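Local atomic coordinates of leucyl aminopeptidase (Trypanosoma brucei brucei, PDB entry 5NTD), a protein that probably removes leucine and other residues from the N termini of peptides, as a hexameric, manganese-binding aminopeptidase of the M17 family inhibited by bestatin. Residues Q17-Y22 with T226-G231; V48-H53 with T124-A129; T401-Q406 with S473-F478. All blocks are in the same frame, centred on the assembly; numbering follows the deposited sequence.

Contact 1: Q17-Y22 with T226-G231; sequences QSCVEY and TEIAQG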
# COMPACT_ATOMS: atom_id res chain seq x y z
N GLN G 17 -39.40 -8.77 17.01
CA GLN G 17 -40.81 -9.07 16.73
C GLN G 17 -41.11 -8.97 15.24
O GLN G 17 -41.79 -9.83 14.68
CB GLN G 17 -41.73 -8.16 17.55
CG GLN G 17 -43.20 -8.60 17.47
CD GLN G 17 -44.18 -7.62 18.10
OE1 GLN G 17 -43.99 -6.40 18.06
NE2 GLN G 17 -45.23 -8.15 18.70
N SER G 18 -40.56 -7.94 14.59
CA SER G 18 -40.75 -7.76 13.12
C SER G 18 -40.26 -9.00 12.35
O SER G 18 -40.79 -9.34 11.31
CB SER G 18 -40.01 -6.51 12.61
OG SER G 18 -38.60 -6.77 12.47
N CYS G 19 -39.20 -9.62 12.85
CA CYS G 19 -38.63 -10.79 12.18
C CYS G 19 -39.43 -12.05 12.50
O CYS G 19 -39.72 -12.87 11.61
CB CYS G 19 -37.14 -10.99 12.53
SG CYS G 19 -36.10 -9.63 11.93
N VAL G 20 -39.76 -12.22 13.77
CA VAL G 20 -40.55 -13.43 14.21
C VAL G 20 -41.92 -13.49 13.53
O VAL G 20 -42.40 -14.55 13.16
CB VAL G 20 -40.72 -13.44 15.72
CG1 VAL G 20 -41.68 -14.54 16.16
CG2 VAL G 20 -39.36 -13.65 16.39
N GLU G 21 -42.51 -12.33 13.31
CA GLU G 21 -43.86 -12.21 12.73
C GLU G 21 -43.85 -11.91 11.23
O GLU G 21 -44.91 -11.64 10.64
CB GLU G 21 -44.68 -11.15 13.46
CG GLU G 21 -44.85 -11.49 14.93
CD GLU G 21 -45.64 -10.45 15.69
OE1 GLU G 21 -46.12 -9.48 15.07
OE2 GLU G 21 -45.74 -10.60 16.92
N TYR G 22 -42.67 -11.96 10.62
CA TYR G 22 -42.56 -11.58 9.21
C TYR G 22 -43.48 -12.44 8.34
O TYR G 22 -43.50 -13.66 8.44
CB TYR G 22 -41.11 -11.67 8.69
CG TYR G 22 -41.08 -11.23 7.25
CD1 TYR G 22 -41.16 -9.90 6.92
CD2 TYR G 22 -41.06 -12.15 6.24
CE1 TYR G 22 -41.21 -9.49 5.59
CE2 TYR G 22 -41.14 -11.76 4.91
CZ TYR G 22 -41.22 -10.42 4.59
OH TYR G 22 -41.25 -10.05 3.29
N THR G 226 -30.57 -14.83 18.25
CA THR G 226 -30.97 -15.91 19.15
C THR G 226 -32.46 -15.78 19.55
O THR G 226 -33.19 -16.77 19.55
CB THR G 226 -30.08 -15.94 20.40
OG1 THR G 226 -28.74 -16.21 19.99
CG2 THR G 226 -30.54 -17.05 21.38
N GLU G 227 -32.86 -14.59 19.91
CA GLU G 227 -34.25 -14.34 20.32
C GLU G 227 -35.21 -14.64 19.19
O GLU G 227 -36.31 -15.15 19.40
CB GLU G 227 -34.48 -12.91 20.79
CG GLU G 227 -33.92 -12.65 22.17
CD GLU G 227 -33.98 -11.17 22.52
OE1 GLU G 227 -35.08 -10.57 22.34
OE2 GLU G 227 -32.95 -10.58 22.95
N ILE G 228 -34.80 -14.29 17.99
CA ILE G 228 -35.62 -14.56 16.80
C ILE G 228 -35.81 -16.07 16.62
O ILE G 228 -36.92 -16.54 16.37
CB ILE G 228 -35.02 -13.94 15.54
CG1 ILE G 228 -35.21 -12.42 15.61
CG2 ILE G 228 -35.68 -14.49 14.27
CD1 ILE G 228 -34.27 -11.64 14.70
N ALA G 229 -34.72 -16.81 16.76
CA ALA G 229 -34.78 -18.27 16.68
C ALA G 229 -35.72 -18.85 17.76
O ALA G 229 -36.54 -19.73 17.50
CB ALA G 229 -33.40 -18.87 16.81
N GLN G 230 -35.58 -18.35 18.98
CA GLN G 230 -36.44 -18.76 20.10
C GLN G 230 -37.93 -18.45 19.83
O GLN G 230 -38.79 -19.28 20.08
CB GLN G 230 -36.00 -18.08 21.39
CG GLN G 230 -34.72 -18.70 21.92
CD GLN G 230 -34.02 -17.86 22.96
OE1 GLN G 230 -34.03 -16.63 22.91
NE2 GLN G 230 -33.39 -18.52 23.91
N GLY G 231 -38.19 -17.28 19.28
CA GLY G 231 -39.55 -16.89 18.89
C GLY G 231 -40.17 -17.88 17.91
O GLY G 231 -41.33 -18.30 18.07
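Cys19 and Val20, at the C-terminal end of helix 6-20, pack against Ile228 and Gly231 of helix 222-236 through van der Waals contacts, with no hydrogen bond between the two segments. Cys19 has its CB directed at the partner helix, and its side chain meets the far end of Ile228: Cys19 CB lies 3.7 Å from Ile228 CD1, and Cys19 SG reaches the same methyl at 3.9 Å. Ile228 presents this end because CG1 stands anti to the carbonyl carbon (chi1 -72°), which leaves CG2 to face Val20; the two methyls, Val20 CG2 and Ile228 CG2, are 4.3 Å apart.

A second kind of contact is made by methyls on backbone. Val20 straddles one turn of the opposite helix, its CG2 resting 3.8 Å from Ile228 O while its CG1 lies 4.1 Å from Gly231 C. Gly231 has no side chain, and Val20 CG1 lies directly against its main chain. The alpha carbons of Val20 and Ile228, the nearest pair between the segments, are 5.7 Å apart.

A polar tie beside the contact runs from Cys19 O to the hydroxyl of Tyr232, the residue following Gly231. Helix 196-214 closes the buried side, where Leu212 touches both Cys19 and Ile228, and strand 268-274 lies against Thr226 on helix 222-236.

Contact 2: V48-H53 with T124-A129; sequences VLVGTH and TALVTA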
# COMPACT_ATOMS: atom_id res chain seq x y z
N VAL G 48 -47.50 -6.55 -14.79
CA VAL G 48 -46.20 -6.97 -15.32
C VAL G 48 -46.38 -8.28 -16.08
O VAL G 48 -47.04 -9.19 -15.60
CB VAL G 48 -45.17 -7.12 -14.19
CG1 VAL G 48 -43.77 -7.39 -14.75
CG2 VAL G 48 -45.15 -5.89 -13.30
N LEU G 49 -45.75 -8.36 -17.23
CA LEU G 49 -45.74 -9.56 -18.01
C LEU G 49 -44.31 -9.98 -18.33
O LEU G 49 -43.61 -9.27 -19.06
CB LEU G 49 -46.51 -9.34 -19.32
CG LEU G 49 -46.50 -10.51 -20.33
CD1 LEU G 49 -47.15 -11.76 -19.74
CD2 LEU G 49 -47.18 -10.12 -21.63
N VAL G 50 -43.91 -11.14 -17.83
CA VAL G 50 -42.51 -11.61 -18.06
C VAL G 50 -42.45 -12.99 -18.65
O VAL G 50 -43.04 -13.93 -18.14
CB VAL G 50 -41.56 -11.48 -16.83
CG1 VAL G 50 -41.47 -10.02 -16.40
CG2 VAL G 50 -42.03 -12.27 -15.66
N GLY G 51 -41.67 -13.11 -19.71
CA GLY G 51 -41.42 -14.40 -20.33
C GLY G 51 -40.37 -14.33 -21.39
O GLY G 51 -39.83 -13.26 -21.69
N THR G 52 -40.06 -15.48 -21.97
CA THR G 52 -39.06 -15.54 -23.06
C THR G 52 -39.64 -14.94 -24.33
O THR G 52 -40.85 -14.75 -24.45
CB THR G 52 -38.62 -16.97 -23.34
OG1 THR G 52 -39.76 -17.76 -23.73
CG2 THR G 52 -37.97 -17.61 -22.10
N HIS G 53 -38.77 -14.68 -25.28
CA HIS G 53 -39.16 -14.17 -26.61
C HIS G 53 -40.28 -15.02 -27.23
O HIS G 53 -41.32 -14.50 -27.71
CB HIS G 53 -37.98 -14.18 -27.56
CG HIS G 53 -38.23 -13.49 -28.86
ND1 HIS G 53 -38.77 -14.14 -29.94
CD2 HIS G 53 -37.97 -12.22 -29.26
CE1 HIS G 53 -38.84 -13.30 -30.96
NE2 HIS G 53 -38.36 -12.13 -30.58
N THR G 124 -35.98 -11.80 -11.76
CA THR G 124 -35.83 -10.89 -10.61
C THR G 124 -35.54 -9.44 -11.07
O THR G 124 -36.20 -8.51 -10.67
CB THR G 124 -34.72 -11.35 -9.65
OG1 THR G 124 -35.11 -12.60 -9.07
CG2 THR G 124 -34.49 -10.33 -8.54
N ALA G 125 -34.58 -9.32 -11.95
CA ALA G 125 -34.16 -7.97 -12.44
C ALA G 125 -35.30 -7.26 -13.20
O ALA G 125 -35.56 -6.09 -13.03
CB ALA G 125 -32.93 -8.08 -13.32
N LEU G 126 -35.99 -8.02 -14.05
CA LEU G 126 -37.14 -7.47 -14.82
C LEU G 126 -38.27 -6.97 -13.90
O LEU G 126 -38.79 -5.87 -14.07
CB LEU G 126 -37.71 -8.50 -15.75
CG LEU G 126 -36.75 -8.94 -16.85
CD1 LEU G 126 -37.34 -10.12 -17.57
CD2 LEU G 126 -36.48 -7.81 -17.84
N VAL G 127 -38.62 -7.77 -12.94
CA VAL G 127 -39.73 -7.40 -12.06
C VAL G 127 -39.29 -6.20 -11.21
O VAL G 127 -40.07 -5.28 -10.90
CB VAL G 127 -40.24 -8.57 -11.22
CG1 VAL G 127 -41.40 -8.14 -10.33
CG2 VAL G 127 -40.73 -9.68 -12.13
N THR G 128 -38.04 -6.23 -10.77
CA THR G 128 -37.48 -5.11 -9.94
C THR G 128 -37.62 -3.80 -10.73
O THR G 128 -38.11 -2.82 -10.21
CB THR G 128 -36.02 -5.36 -9.57
OG1 THR G 128 -35.96 -6.46 -8.66
CG2 THR G 128 -35.40 -4.13 -8.92
N ALA G 129 -37.19 -3.83 -11.97
CA ALA G 129 -37.28 -2.67 -12.83
C ALA G 129 -38.76 -2.22 -13.01
O ALA G 129 -39.09 -1.04 -12.92
CB ALA G 129 -36.67 -2.97 -14.20
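Strand 46-52 packs against helix 120-131 with Val50 and Leu126 as the closest backbone points, their alpha carbons 7.5 Å apart, a spacing bridged by side chains without any hydrogen bond between the segments. Val50 has its CB directed at the helix and does the touching with one methyl. Its CG1 lies anti to the carbonyl carbon (chi1 -59°) and meets two successive helix residues, approaching Leu126 CB at 4.1 Å and Val127 CG2 at 4.3 Å. The side chains of Val50 and Leu126 run past one another, and Leu126 is met at its CB. The Leu126 side chain also touches Val107 of strand 99-107 and Thr83 of strand 83-89, and Val127 also touches Val143 of strand 140-145.

On the helix, Thr124 O accepts both the backbone N of Thr128, at 2.9 Å, and the hydroxyl OG1 of Thr128, also at 2.9 Å; the hydroxyl sits above the carbonyl plane. Thr128 OG1 is in turn bonded by Gly161 N, which joins this helix to the chain beyond helix 150-158.

The chemistry is that of a helix covering one face of the mixed sheet in the N-terminal, macro-like domain. Branched aliphatic groups meet in a buried layer, and the threonine hydroxyls bond to main-chain atoms of their own helix and of the nearby chain, so the helix is held to the sheet here by dispersion and burial of apolar surface rather than by directional bonds.

Contact 3: T401-Q406 with S473-F478; sequences TLTGAQ and SCAGYF. With BES (2-(3-amino-2-hydroxy-4-phenyl-butyrylamino)-4-methyl-pentanoic acid), chain B.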
# COMPACT_ATOMS: atom_id res chain seq x y z
N THR G 401 -20.39 -17.45 4.58
CA THR G 401 -19.79 -16.36 3.77
C THR G 401 -18.29 -16.33 4.05
O THR G 401 -17.78 -15.48 4.77
CB THR G 401 -20.43 -15.02 4.11
OG1 THR G 401 -20.48 -14.87 5.54
CG2 THR G 401 -21.83 -14.97 3.57
N LEU G 402 -17.59 -17.31 3.54
CA LEU G 402 -16.33 -17.70 4.15
C LEU G 402 -15.06 -17.05 3.58
O LEU G 402 -14.16 -16.73 4.35
CB LEU G 402 -16.17 -19.23 4.19
CG LEU G 402 -15.14 -19.75 5.21
CD1 LEU G 402 -15.47 -19.32 6.63
CD2 LEU G 402 -15.05 -21.26 5.14
N THR G 403 -14.96 -16.93 2.26
CA THR G 403 -13.72 -16.47 1.64
C THR G 403 -13.95 -15.49 0.53
O THR G 403 -14.86 -15.67 -0.28
CB THR G 403 -12.87 -17.64 1.07
OG1 THR G 403 -13.55 -18.25 -0.03
CG2 THR G 403 -12.56 -18.71 2.10
N GLY G 404 -13.06 -14.50 0.43
CA GLY G 404 -12.95 -13.67 -0.76
C GLY G 404 -12.55 -14.50 -2.00
O GLY G 404 -12.99 -14.24 -3.12
N ALA G 405 -11.77 -15.54 -1.78
CA ALA G 405 -11.43 -16.50 -2.84
C ALA G 405 -12.65 -17.07 -3.58
O ALA G 405 -12.60 -17.35 -4.76
CB ALA G 405 -10.59 -17.66 -2.26
N GLN G 406 -13.76 -17.24 -2.86
CA GLN G 406 -14.97 -17.79 -3.45
C GLN G 406 -15.42 -16.97 -4.64
O GLN G 406 -15.74 -17.49 -5.70
CB GLN G 406 -16.09 -17.87 -2.42
CG GLN G 406 -17.38 -18.45 -2.96
CD GLN G 406 -18.30 -17.41 -3.53
OE1 GLN G 406 -18.73 -16.48 -2.84
NE2 GLN G 406 -18.56 -17.51 -4.83
N SER G 473 -11.07 -24.16 -1.12
CA SER G 473 -10.95 -25.55 -0.75
C SER G 473 -10.29 -25.72 0.62
O SER G 473 -10.76 -26.47 1.48
CB SER G 473 -10.17 -26.32 -1.80
OG SER G 473 -10.74 -26.14 -3.10
N CYS G 474 -9.19 -25.03 0.80
CA CYS G 474 -8.42 -25.11 2.07
C CYS G 474 -9.25 -24.67 3.28
O CYS G 474 -9.18 -25.28 4.33
CB CYS G 474 -7.13 -24.29 2.00
SG CYS G 474 -5.85 -25.11 1.02
N ALA G 475 -10.06 -23.64 3.12
CA ALA G 475 -10.96 -23.21 4.22
C ALA G 475 -11.95 -24.33 4.57
O ALA G 475 -12.24 -24.61 5.72
CB ALA G 475 -11.69 -21.94 3.88
N GLY G 476 -12.45 -24.99 3.53
CA GLY G 476 -13.33 -26.14 3.70
C GLY G 476 -12.61 -27.27 4.41
O GLY G 476 -13.11 -27.84 5.38
N TYR G 477 -11.41 -27.54 3.96
CA TYR G 477 -10.59 -28.61 4.56
C TYR G 477 -10.47 -28.39 6.06
O TYR G 477 -10.61 -29.31 6.85
CB TYR G 477 -9.20 -28.71 3.93
CG TYR G 477 -8.29 -29.58 4.76
CD1 TYR G 477 -8.37 -30.97 4.69
CD2 TYR G 477 -7.41 -29.03 5.68
CE1 TYR G 477 -7.58 -31.78 5.48
CE2 TYR G 477 -6.61 -29.83 6.48
CZ TYR G 477 -6.71 -31.20 6.37
OH TYR G 477 -5.94 -32.00 7.18
N PHE G 478 -10.17 -27.16 6.45
CA PHE G 478 -9.98 -26.82 7.87
C PHE G 478 -11.19 -27.31 8.69
O PHE G 478 -11.06 -27.92 9.74
CB PHE G 478 -9.81 -25.31 8.09
CG PHE G 478 -9.71 -24.93 9.53
CD1 PHE G 478 -10.84 -24.77 10.31
CD2 PHE G 478 -8.46 -24.76 10.12
CE1 PHE G 478 -10.74 -24.43 11.65
CE2 PHE G 478 -8.36 -24.42 11.47
CZ PHE G 478 -9.49 -24.26 12.23
N2 BES B . -16.24 -13.02 6.20
C1 BES B . -14.99 -12.97 5.45
C6 BES B . -15.13 -13.47 3.99
C7 BES B . -15.66 -12.50 2.97
C8 BES B . -17.03 -12.32 2.79
C12 BES B . -14.80 -11.80 2.13
C9 BES B . -17.52 -11.43 1.84
C11 BES B . -15.29 -10.90 1.17
C10 BES B . -16.65 -10.71 1.03
C2 BES B . -13.97 -13.81 6.24
O2 BES B . -14.20 -13.83 7.68
C3 BES B . -12.61 -13.20 6.02
O3 BES B . -12.32 -12.30 6.84
N1 BES B . -11.92 -13.77 5.02
C4 BES B . -10.60 -13.40 4.60
C13 BES B . -9.53 -14.21 5.31
C14 BES B . -8.12 -13.63 5.22
C15 BES B . -7.96 -12.14 5.48
C16 BES B . -7.22 -14.34 6.21
C5 BES B . -10.43 -13.62 3.14
O1 BES B . -9.81 -12.76 2.50
O4 BES B . -10.88 -14.64 2.61
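Leu402, whose chi1 of -160° turns CG away from its own backbone N, sends CD2 onto the methyl of Ala475, while Thr403, at chi1 66°, directs CG2 to the same methyl and leaves OG1 for polar partners. Ala475 CB therefore receives two groups, Leu402 CD2 at 3.7 Å and Thr403 CG2 at 3.8 Å, where the loop entering helix 404-410 meets helix 471-480. Leu402 also touches Leu378 and Ile479.

Thr403 occupies the N-cap of helix 404-410. Its OG1 accepts a weak, bent bond from Gln406 N at 3.0 Å and is also bonded to Asp495. The other carboxylate oxygen of Asp495 holds Leu402 N.

The same loop also binds bestatin. Gly404 N donates to carboxylate oxygen O4 of the inhibitor over 3.1 Å and at 158°, and Thr401 O lies 3.2 Å from bestatin N2. Thr401 OG1 bonds Asp312, a manganese ligand.

Apolar packing and the Asp495 bonds thus act on the very loop that lines the bestatin pocket, and the start of the helix would probably favour the inhibitor's negative carboxylate.

From the N terminus, helix 6-20 opens contact 1, which closes some 200 residues later on helix 222-236, bringing the start of the chain back onto the catalytic region. Contact 2 is nested inside that loop: strand 46-52 and helix 120-131 close a shorter excursion within the N-terminal domain. Contact 3 follows in series, joining the loop after strand 395-400 to helix 471-480 beside the metal and inhibitor sites. None of the three touches another; their centres are 30 to 34 Å apart. Contact 2 lies in the N-terminal macro-like region and contact 3 in the catalytic region, while contact 1 ties the first helix to the catalytic part.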